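Local atomic coordinates of uricase (Arthrobacter globiformis, PDB entry 2YZC), a protein that catalyses the oxidation of uric acid by molecular oxygen to 5-hydroxyisourate, which is processed further to (S)-allantoin. Residues T104-D116 with R127-G141. Sequence-based numbering, arbitrary orientation.
Sequences TGGRWAAQQFFWD and RNKSEVRTAVLEISG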
ATOM      1  N   THR A 104     -13.414  -3.884 -32.773  1.00 24.60           N
ATOM      2  CA  THR A 104     -12.330  -4.241 -33.683  1.00 26.67           C
ATOM      3  C   THR A 104     -11.084  -4.802 -33.013  1.00 25.53           C
ATOM      4  O   THR A 104     -10.192  -5.322 -33.681  1.00 25.58           O
ATOM      5  CB  THR A 104     -11.917  -3.020 -34.524  1.00 27.38           C
ATOM      6  OG1 THR A 104     -11.559  -1.940 -33.654  1.00 30.52           O
ATOM      7  CG2 THR A 104     -13.065  -2.576 -35.411  1.00 30.76           C
ATOM      8  N   GLY A 105     -11.026  -4.702 -31.692  1.00 24.19           N
ATOM      9  CA  GLY A 105      -9.869  -5.203 -30.978  1.00 21.84           C
ATOM     10  C   GLY A 105     -10.017  -4.958 -29.495  1.00 20.20           C
ATOM     11  O   GLY A 105     -11.128  -4.765 -29.003  1.00 20.08           O
ATOM     12  N   GLY A 106      -8.902  -4.966 -28.780  1.00 20.91           N
ATOM     13  CA  GLY A 106      -8.964  -4.741 -27.351  1.00 20.19           C
ATOM     14  C   GLY A 106      -7.674  -5.108 -26.657  1.00 19.61           C
ATOM     15  O   GLY A 106      -6.663  -5.398 -27.298  1.00 19.13           O
ATOM     16  N   ARG A 107      -7.715  -5.098 -25.331  1.00 19.82           N
ATOM     17  CA  ARG A 107      -6.552  -5.424 -24.526  1.00 20.18           C
ATOM     18  C   ARG A 107      -7.029  -6.249 -23.334  1.00 20.79           C
ATOM     19  O   ARG A 107      -7.874  -5.807 -22.557  1.00 23.31           O
ATOM     20  CB  ARG A 107      -5.877  -4.135 -24.042  1.00 22.55           C
ATOM     21  CG  ARG A 107      -4.596  -4.345 -23.242  0.50 22.64           C
ATOM     22  CD  ARG A 107      -4.091  -3.022 -22.676  1.00 27.26           C
ATOM     23  NE  ARG A 107      -2.883  -3.179 -21.866  1.00 31.23           N
ATOM     24  CZ  ARG A 107      -1.641  -3.220 -22.347  1.00 36.46           C
ATOM     25  NH1 ARG A 107      -1.413  -3.111 -23.654  1.00 33.34           N
ATOM     26  NH2 ARG A 107      -0.617  -3.372 -21.513  1.00 37.69           N
ATOM     27  N   TRP A 108      -6.509  -7.461 -23.214  1.00 18.67           N
ATOM     28  CA  TRP A 108      -6.878  -8.337 -22.114  1.00 19.32           C
ATOM     29  C   TRP A 108      -5.596  -8.658 -21.371  1.00 20.51           C
ATOM     30  O   TRP A 108      -4.591  -9.042 -21.975  1.00 19.73           O
ATOM     31  CB  TRP A 108      -7.547  -9.602 -22.654  1.00 18.64           C
ATOM     32  CG  TRP A 108      -8.853  -9.283 -23.324  1.00 20.20           C
ATOM     33  CD1 TRP A 108     -10.085  -9.211 -22.731  1.00 20.94           C
ATOM     34  CD2 TRP A 108      -9.037  -8.866 -24.681  1.00 19.00           C
ATOM     35  NE1 TRP A 108     -11.024  -8.769 -23.637  1.00 19.54           N
ATOM     36  CE2 TRP A 108     -10.406  -8.550 -24.841  1.00 21.10           C
ATOM     37  CE3 TRP A 108      -8.178  -8.724 -25.779  1.00 20.22           C
ATOM     38  CZ2 TRP A 108     -10.935  -8.099 -26.057  1.00 19.52           C
ATOM     39  CZ3 TRP A 108      -8.704  -8.274 -26.986  1.00 19.11           C
ATOM     40  CH2 TRP A 108     -10.070  -7.969 -27.113  1.00 19.94           C
ATOM     41  N   ALA A 109      -5.627  -8.483 -20.055  1.00 18.65           N
ATOM     42  CA  ALA A 109      -4.442  -8.722 -19.253  1.00 18.41           C
ATOM     43  C   ALA A 109      -4.750  -9.492 -17.987  1.00 18.22           C
ATOM     44  O   ALA A 109      -5.898  -9.558 -17.534  1.00 17.44           O
ATOM     45  CB  ALA A 109      -3.778  -7.393 -18.911  1.00 16.69           C
ATOM     46  N   ALA A 110      -3.712 -10.080 -17.411  1.00 17.72           N
ATOM     47  CA  ALA A 110      -3.890 -10.840 -16.192  1.00 18.34           C
ATOM     48  C   ALA A 110      -2.609 -10.994 -15.410  1.00 19.12           C
ATOM     49  O   ALA A 110      -1.508 -10.994 -15.965  1.00 18.61           O
ATOM     50  CB  ALA A 110      -4.456 -12.224 -16.511  1.00 19.41           C
ATOM     51  N   GLN A 111      -2.779 -11.086 -14.102  1.00 16.99           N
ATOM     52  CA  GLN A 111      -1.684 -11.329 -13.193  1.00 18.12           C
ATOM     53  C   GLN A 111      -2.007 -12.748 -12.751  1.00 17.87           C
ATOM     54  O   GLN A 111      -3.181 -13.093 -12.584  1.00 17.43           O
ATOM     55  CB  GLN A 111      -1.738 -10.375 -11.999  1.00 19.60           C
ATOM     56  CG  GLN A 111      -1.234  -8.975 -12.313  1.00 23.13           C
ATOM     57  CD  GLN A 111      -1.434  -8.017 -11.157  1.00 27.00           C
ATOM     58  OE1 GLN A 111      -0.650  -7.085 -10.963  1.00 31.38           O
ATOM     59  NE2 GLN A 111      -2.488  -8.231 -10.392  1.00 22.47           N
ATOM     60  N   GLN A 112      -0.980 -13.579 -12.610  1.00 17.08           N
ATOM     61  CA  GLN A 112      -1.168 -14.958 -12.174  1.00 16.81           C
ATOM     62  C   GLN A 112      -0.429 -15.098 -10.859  1.00 18.94           C
ATOM     63  O   GLN A 112       0.746 -14.734 -10.764  1.00 18.62           O
ATOM     64  CB  GLN A 112      -0.587 -15.943 -13.190  1.00 18.44           C
ATOM     65  CG  GLN A 112      -0.815 -17.412 -12.823  1.00 21.91           C
ATOM     66  CD  GLN A 112      -0.210 -18.368 -13.833  1.00 24.09           C
ATOM     67  OE1 GLN A 112      -0.195 -18.092 -15.027  1.00 23.74           O
ATOM     68  NE2 GLN A 112       0.282 -19.507 -13.355  1.00 28.73           N
ATOM     69  N   PHE A 113      -1.124 -15.618  -9.852  1.00 17.52           N
ATOM     70  CA  PHE A 113      -0.555 -15.807  -8.528  1.00 18.49           C
ATOM     71  C   PHE A 113      -0.258 -17.281  -8.306  1.00 19.80           C
ATOM     72  O   PHE A 113      -1.089 -18.146  -8.593  1.00 19.64           O
ATOM     73  CB  PHE A 113      -1.529 -15.285  -7.471  1.00 19.45           C
ATOM     74  CG  PHE A 113      -1.993 -13.879  -7.727  1.00 20.15           C
ATOM     75  CD1 PHE A 113      -3.318 -13.616  -8.047  1.00 21.27           C
ATOM     76  CD2 PHE A 113      -1.089 -12.822  -7.695  1.00 19.65           C
ATOM     77  CE1 PHE A 113      -3.742 -12.316  -8.337  1.00 22.65           C
ATOM     78  CE2 PHE A 113      -1.499 -11.519  -7.983  1.00 19.95           C
ATOM     79  CZ  PHE A 113      -2.828 -11.268  -8.305  1.00 20.61           C
ATOM     80  N   PHE A 114       0.930 -17.565  -7.789  1.00 18.66           N
ATOM     81  CA  PHE A 114       1.341 -18.942  -7.566  1.00 19.29           C
ATOM     82  C   PHE A 114       1.021 -19.496  -6.188  1.00 20.35           C
ATOM     83  O   PHE A 114       1.048 -18.776  -5.186  1.00 19.23           O
ATOM     84  CB  PHE A 114       2.838 -19.086  -7.839  1.00 18.89           C
ATOM     85  CG  PHE A 114       3.226 -18.740  -9.251  1.00 21.35           C
ATOM     86  CD1 PHE A 114       3.884 -17.549  -9.536  1.00 20.84           C
ATOM     87  CD2 PHE A 114       2.898 -19.592 -10.301  1.00 23.37           C
ATOM     88  CE1 PHE A 114       4.210 -17.209 -10.853  1.00 21.80           C
ATOM     89  CE2 PHE A 114       3.217 -19.263 -11.620  1.00 23.90           C
ATOM     90  CZ  PHE A 114       3.874 -18.070 -11.895  1.00 22.01           C
ATOM     91  N   TRP A 115       0.724 -20.795  -6.163  1.00 20.22           N
ATOM     92  CA  TRP A 115       0.403 -21.513  -4.942  1.00 20.88           C
ATOM     93  C   TRP A 115       1.220 -22.803  -4.879  1.00 21.86           C
ATOM     94  O   TRP A 115       1.497 -23.428  -5.906  1.00 23.04           O
ATOM     95  CB  TRP A 115      -1.083 -21.886  -4.901  1.00 19.97           C
ATOM     96  CG  TRP A 115      -2.024 -20.727  -4.732  1.00 20.02           C
ATOM     97  CD1 TRP A 115      -2.506 -19.906  -5.712  1.00 19.82           C
ATOM     98  CD2 TRP A 115      -2.595 -20.264  -3.502  1.00 20.84           C
ATOM     99  NE1 TRP A 115      -3.344 -18.963  -5.170  1.00 21.02           N
ATOM    100  CE2 TRP A 115      -3.419 -19.158  -3.816  1.00 20.93           C
ATOM    101  CE3 TRP A 115      -2.492 -20.675  -2.166  1.00 19.18           C
ATOM    102  CZ2 TRP A 115      -4.138 -18.457  -2.841  1.00 21.74           C
ATOM    103  CZ3 TRP A 115      -3.209 -19.975  -1.193  1.00 20.76           C
ATOM    104  CH2 TRP A 115      -4.019 -18.879  -1.538  1.00 21.06           C
ATOM    105  N   ASP A 116       1.603 -23.187  -3.669  1.00 21.50           N
ATOM    106  CA  ASP A 116       2.345 -24.423  -3.446  1.00 22.45           C
ATOM    107  C   ASP A 116       1.481 -25.290  -2.542  1.00 21.98           C
ATOM    108  O   ASP A 116       0.729 -24.770  -1.722  1.00 21.95           O
ATOM    109  CB  ASP A 116       3.676 -24.148  -2.740  1.00 24.55           C
ATOM    110  CG  ASP A 116       4.593 -23.259  -3.551  1.00 28.44           C
ATOM    111  OD1 ASP A 116       4.751 -23.516  -4.763  1.00 32.36           O
ATOM    112  OD2 ASP A 116       5.162 -22.312  -2.972  1.00 31.76           O
ATOM    113  N   ARG A 127       0.298 -19.631  -0.465  1.00 18.52           N
ATOM    114  CA  ARG A 127       0.703 -18.736  -1.538  1.00 21.01           C
ATOM    115  C   ARG A 127       2.207 -18.508  -1.621  1.00 20.18           C
ATOM    116  O   ARG A 127       2.877 -18.343  -0.607  1.00 19.76           O
ATOM    117  CB  ARG A 127      -0.017 -17.389  -1.394  1.00 22.63           C
ATOM    118  CG  ARG A 127      -1.046 -17.124  -2.490  1.00 28.77           C
ATOM    119  CD  ARG A 127      -0.457 -16.293  -3.625  1.00 31.21           C
ATOM    120  NE  ARG A 127      -0.777 -14.879  -3.438  1.00 37.00           N
ATOM    121  CZ  ARG A 127      -0.157 -13.879  -4.051  1.00 38.66           C
ATOM    122  NH1 ARG A 127      -0.530 -12.627  -3.810  1.00 44.61           N
ATOM    123  NH2 ARG A 127       0.840 -14.122  -4.891  1.00 36.38           N
ATOM    124  N   ASN A 128       2.729 -18.547  -2.844  1.00 19.72           N
ATOM    125  CA  ASN A 128       4.140 -18.275  -3.103  1.00 20.11           C
ATOM    126  C   ASN A 128       4.069 -16.831  -3.580  1.00 19.73           C
ATOM    127  O   ASN A 128       3.663 -16.568  -4.710  1.00 21.09           O
ATOM    128  CB  ASN A 128       4.685 -19.169  -4.225  1.00 20.39           C
ATOM    129  CG  ASN A 128       6.075 -18.736  -4.701  1.00 24.67           C
ATOM    130  OD1 ASN A 128       6.701 -17.846  -4.118  1.00 18.62           O
ATOM    131  ND2 ASN A 128       6.557 -19.369  -5.767  1.00 25.66           N
ATOM    132  N   LYS A 129       4.435 -15.901  -2.709  1.00 18.63           N
ATOM    133  CA  LYS A 129       4.355 -14.479  -3.032  1.00 18.24           C
ATOM    134  C   LYS A 129       5.648 -13.871  -3.564  1.00 18.16           C
ATOM    135  O   LYS A 129       5.729 -12.658  -3.752  1.00 17.09           O
ATOM    136  CB  LYS A 129       3.927 -13.702  -1.784  1.00 18.63           C
ATOM    137  CG  LYS A 129       2.633 -14.200  -1.132  1.00 18.98           C
ATOM    138  CD  LYS A 129       2.232 -13.301   0.034  1.00 22.01           C
ATOM    139  CE  LYS A 129       0.882 -13.704   0.626  1.00 23.44           C
ATOM    140  NZ  LYS A 129       0.535 -12.862   1.809  1.00 22.73           N
ATOM    141  N   SER A 130       6.644 -14.707  -3.828  1.00 17.49           N
ATOM    142  CA  SER A 130       7.941 -14.209  -4.278  1.00 18.86           C
ATOM    143  C   SER A 130       8.014 -13.624  -5.680  1.00 19.37           C
ATOM    144  O   SER A 130       9.010 -13.007  -6.041  1.00 19.01           O
ATOM    145  CB  SER A 130       8.986 -15.306  -4.099  1.00 20.31           C
ATOM    146  OG  SER A 130       9.017 -15.684  -2.732  1.00 21.05           O
ATOM    147  N   GLU A 131       6.958 -13.814  -6.464  1.00 17.52           N
ATOM    148  CA  GLU A 131       6.902 -13.267  -7.810  1.00 19.32           C
ATOM    149  C   GLU A 131       5.472 -13.343  -8.318  1.00 17.62           C
ATOM    150  O   GLU A 131       4.676 -14.138  -7.831  1.00 17.93           O
ATOM    151  CB  GLU A 131       7.809 -14.052  -8.759  1.00 21.07           C
ATOM    152  CG  GLU A 131       7.305 -15.451  -9.060  1.00 24.71           C
ATOM    153  CD  GLU A 131       8.330 -16.296  -9.783  1.00 28.68           C
ATOM    154  OE1 GLU A 131       9.438 -16.486  -9.230  1.00 27.98           O
ATOM    155  OE2 GLU A 131       8.025 -16.771 -10.899  1.00 27.94           O
ATOM    156  N   VAL A 132       5.163 -12.502  -9.297  1.00 18.19           N
ATOM    157  CA  VAL A 132       3.851 -12.472  -9.916  1.00 17.36           C
ATOM    158  C   VAL A 132       4.093 -12.535 -11.417  1.00 19.28           C
ATOM    159  O   VAL A 132       4.954 -11.823 -11.947  1.00 17.63           O
ATOM    160  CB  VAL A 132       3.085 -11.178  -9.583  1.00 16.67           C
ATOM    161  CG1 VAL A 132       1.784 -11.129 -10.374  1.00 18.23           C
ATOM    162  CG2 VAL A 132       2.778 -11.122  -8.080  1.00 18.26           C
ATOM    163  N   ARG A 133       3.345 -13.402 -12.087  1.00 18.01           N
ATOM    164  CA  ARG A 133       3.460 -13.573 -13.529  1.00 17.63           C
ATOM    165  C   ARG A 133       2.382 -12.738 -14.214  1.00 18.68           C
ATOM    166  O   ARG A 133       1.249 -12.654 -13.729  1.00 17.23           O
ATOM    167  CB  ARG A 133       3.306 -15.054 -13.877  1.00 19.29           C
ATOM    168  CG  ARG A 133       3.174 -15.371 -15.362  1.00 19.98           C
ATOM    169  CD  ARG A 133       3.161 -16.880 -15.566  1.00 19.97           C
ATOM    170  NE  ARG A 133       2.837 -17.255 -16.937  1.00 21.25           N
ATOM    171  CZ  ARG A 133       2.759 -18.510 -17.369  1.00 21.81           C
ATOM    172  NH1 ARG A 133       2.991 -19.518 -16.535  1.00 18.64           N
ATOM    173  NH2 ARG A 133       2.429 -18.760 -18.631  1.00 20.20           N
ATOM    174  N   THR A 134       2.736 -12.119 -15.338  1.00 16.16           N
ATOM    175  CA  THR A 134       1.789 -11.290 -16.060  1.00 17.97           C
ATOM    176  C   THR A 134       1.679 -11.684 -17.527  1.00 18.41           C
ATOM    177  O   THR A 134       2.586 -12.292 -18.094  1.00 16.78           O
ATOM    178  CB  THR A 134       2.191  -9.798 -16.003  1.00 21.17           C
ATOM    179  OG1 THR A 134       3.415  -9.601 -16.725  1.00 20.23           O
ATOM    180  CG2 THR A 134       2.389  -9.351 -14.562  1.00 23.90           C
ATOM    181  N   ALA A 135       0.551 -11.331 -18.132  1.00 18.39           N
ATOM    182  CA  ALA A 135       0.316 -11.603 -19.543  1.00 18.16           C
ATOM    183  C   ALA A 135      -0.611 -10.515 -20.059  1.00 18.94           C
ATOM    184  O   ALA A 135      -1.558 -10.113 -19.380  1.00 18.60           O
ATOM    185  CB  ALA A 135      -0.321 -12.984 -19.733  1.00 17.93           C
ATOM    186  N   VAL A 136      -0.319 -10.022 -21.255  1.00 17.72           N
ATOM    187  CA  VAL A 136      -1.131  -8.989 -21.874  1.00 18.14           C
ATOM    188  C   VAL A 136      -1.334  -9.389 -23.317  1.00 19.49           C
ATOM    189  O   VAL A 136      -0.376  -9.734 -24.012  1.00 19.40           O
ATOM    190  CB  VAL A 136      -0.431  -7.607 -21.860  1.00 20.83           C
ATOM    191  CG1 VAL A 136      -1.246  -6.607 -22.669  1.00 23.58           C
ATOM    192  CG2 VAL A 136      -0.269  -7.107 -20.426  1.00 22.25           C
ATOM    193  N   LEU A 137      -2.585  -9.366 -23.753  1.00 19.10           N
ATOM    194  CA  LEU A 137      -2.917  -9.691 -25.132  1.00 20.50           C
ATOM    195  C   LEU A 137      -3.581  -8.476 -25.743  1.00 20.25           C
ATOM    196  O   LEU A 137      -4.442  -7.857 -25.121  1.00 20.45           O
ATOM    197  CB  LEU A 137      -3.904 -10.871 -25.204  1.00 18.96           C
ATOM    198  CG  LEU A 137      -4.656 -10.998 -26.543  1.00 21.15           C
ATOM    199  CD1 LEU A 137      -3.707 -11.468 -27.638  1.00 17.08           C
ATOM    200  CD2 LEU A 137      -5.820 -11.979 -26.400  1.00 19.99           C
ATOM    201  N   GLU A 138      -3.156  -8.105 -26.944  1.00 20.43           N
ATOM    202  CA  GLU A 138      -3.798  -7.007 -27.640  1.00 21.04           C
ATOM    203  C   GLU A 138      -4.177  -7.528 -29.011  1.00 21.76           C
ATOM    204  O   GLU A 138      -3.369  -8.159 -29.689  1.00 21.97           O
ATOM    205  CB  GLU A 138      -2.884  -5.782 -27.775  1.00 23.92           C
ATOM    206  CG  GLU A 138      -2.941  -4.839 -26.574  1.00 28.67           C
ATOM    207  CD  GLU A 138      -2.566  -3.400 -26.916  1.00 33.18           C
ATOM    208  OE1 GLU A 138      -2.539  -2.556 -25.991  1.00 34.02           O
ATOM    209  OE2 GLU A 138      -2.305  -3.107 -28.105  1.00 34.63           O
ATOM    210  N   ILE A 139      -5.424  -7.295 -29.399  1.00 21.49           N
ATOM    211  CA  ILE A 139      -5.905  -7.724 -30.702  1.00 22.10           C
ATOM    212  C   ILE A 139      -6.186  -6.483 -31.532  1.00 23.53           C
ATOM    213  O   ILE A 139      -6.807  -5.528 -31.059  1.00 23.45           O
ATOM    214  CB  ILE A 139      -7.212  -8.551 -30.606  1.00 20.81           C
ATOM    215  CG1 ILE A 139      -6.936  -9.902 -29.942  1.00 22.69           C
ATOM    216  CG2 ILE A 139      -7.787  -8.779 -32.004  1.00 22.84           C
ATOM    217  CD1 ILE A 139      -8.192 -10.752 -29.736  1.00 20.55           C
ATOM    218  N   SER A 140      -5.702  -6.502 -32.768  1.00 24.48           N
ATOM    219  CA  SER A 140      -5.904  -5.409 -33.699  1.00 27.89           C
ATOM    220  C   SER A 140      -6.221  -6.112 -35.009  1.00 29.58           C
ATOM    221  O   SER A 140      -5.320  -6.596 -35.694  1.00 30.95           O
ATOM    222  CB  SER A 140      -4.630  -4.577 -33.835  1.00 28.86           C
ATOM    223  OG  SER A 140      -4.831  -3.479 -34.708  1.00 32.30           O
ATOM    224  N   GLY A 141      -7.503  -6.189 -35.342  1.00 31.14           N
ATOM    225  CA  GLY A 141      -7.894  -6.871 -36.559  1.00 33.45           C
ATOM    226  C   GLY A 141      -7.620  -8.349 -36.365  1.00 33.45           C
ATOM    227  O   GLY A 141      -8.089  -8.947 -35.396  1.00 33.19           O
TER
HETATM  228  O   HOH W   1       2.474 -15.366  -6.788  1.00 20.35           O
HETATM  229  O   HOH W   2       5.288 -21.830  -6.782  1.00 38.28           O
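Trp108 meets Leu137 and Ile139 at the apolar centre, its six-membered ring approaching obliquely so that CZ3 comes 3.7 Å from Ile139 CD1. Between their backbones, paired N-H and C=O groups join strands 104-116 and 131-140 antiparallel; Leu137 N reaches Trp108 O at 2.7 Å with a nearly straight N-H (168°). On the other face, Ala109 CB touches Val136 CG2, while Val136 CG1 sits 3.4 Å above the middle of the Arg107 guanidinium. The Arg107 chain, extended with CG anti to the backbone N (chi1 -177°), carries NH1 to Glu138 OE1, a 2.7 Å salt bridge lying in the guanidinium plane but meeting the carboxylate from above its own. Cutting Arg107 back to an alanine would probably uncover Val136 CG1 and cost Glu138 a charged mate, though Arg49 also pairs with OE1. Farther along, Gln112 and Arg133 run side by side, with OE1, which bonds Thr85, over one guanidinium face; Arg133 NH1 and NH2 form salt bridges with Asp200 and Glu86. Where the chain turns a corner at Ser130, one water bridges Phe114 N to the carbonyls of Asn128 and Glu131. Beyond it, a bent Arg127 lays CG over the Trp115 ring, a CH-pi contact 3.3 Å from the six-membered centroid, and another water links Asp116 OD1 to Asn128 ND2. These strands belong to the antiparallel sheet of uricase's tunnelling fold (T-fold): strand 38-50 pairs with the far edge of 104-116, strand 143-157 with 131-140, and helix 85-99 packs on the face bearing Trp108, Leu137 and Ile139, while Lys129 and Ser130 reach a second subunit.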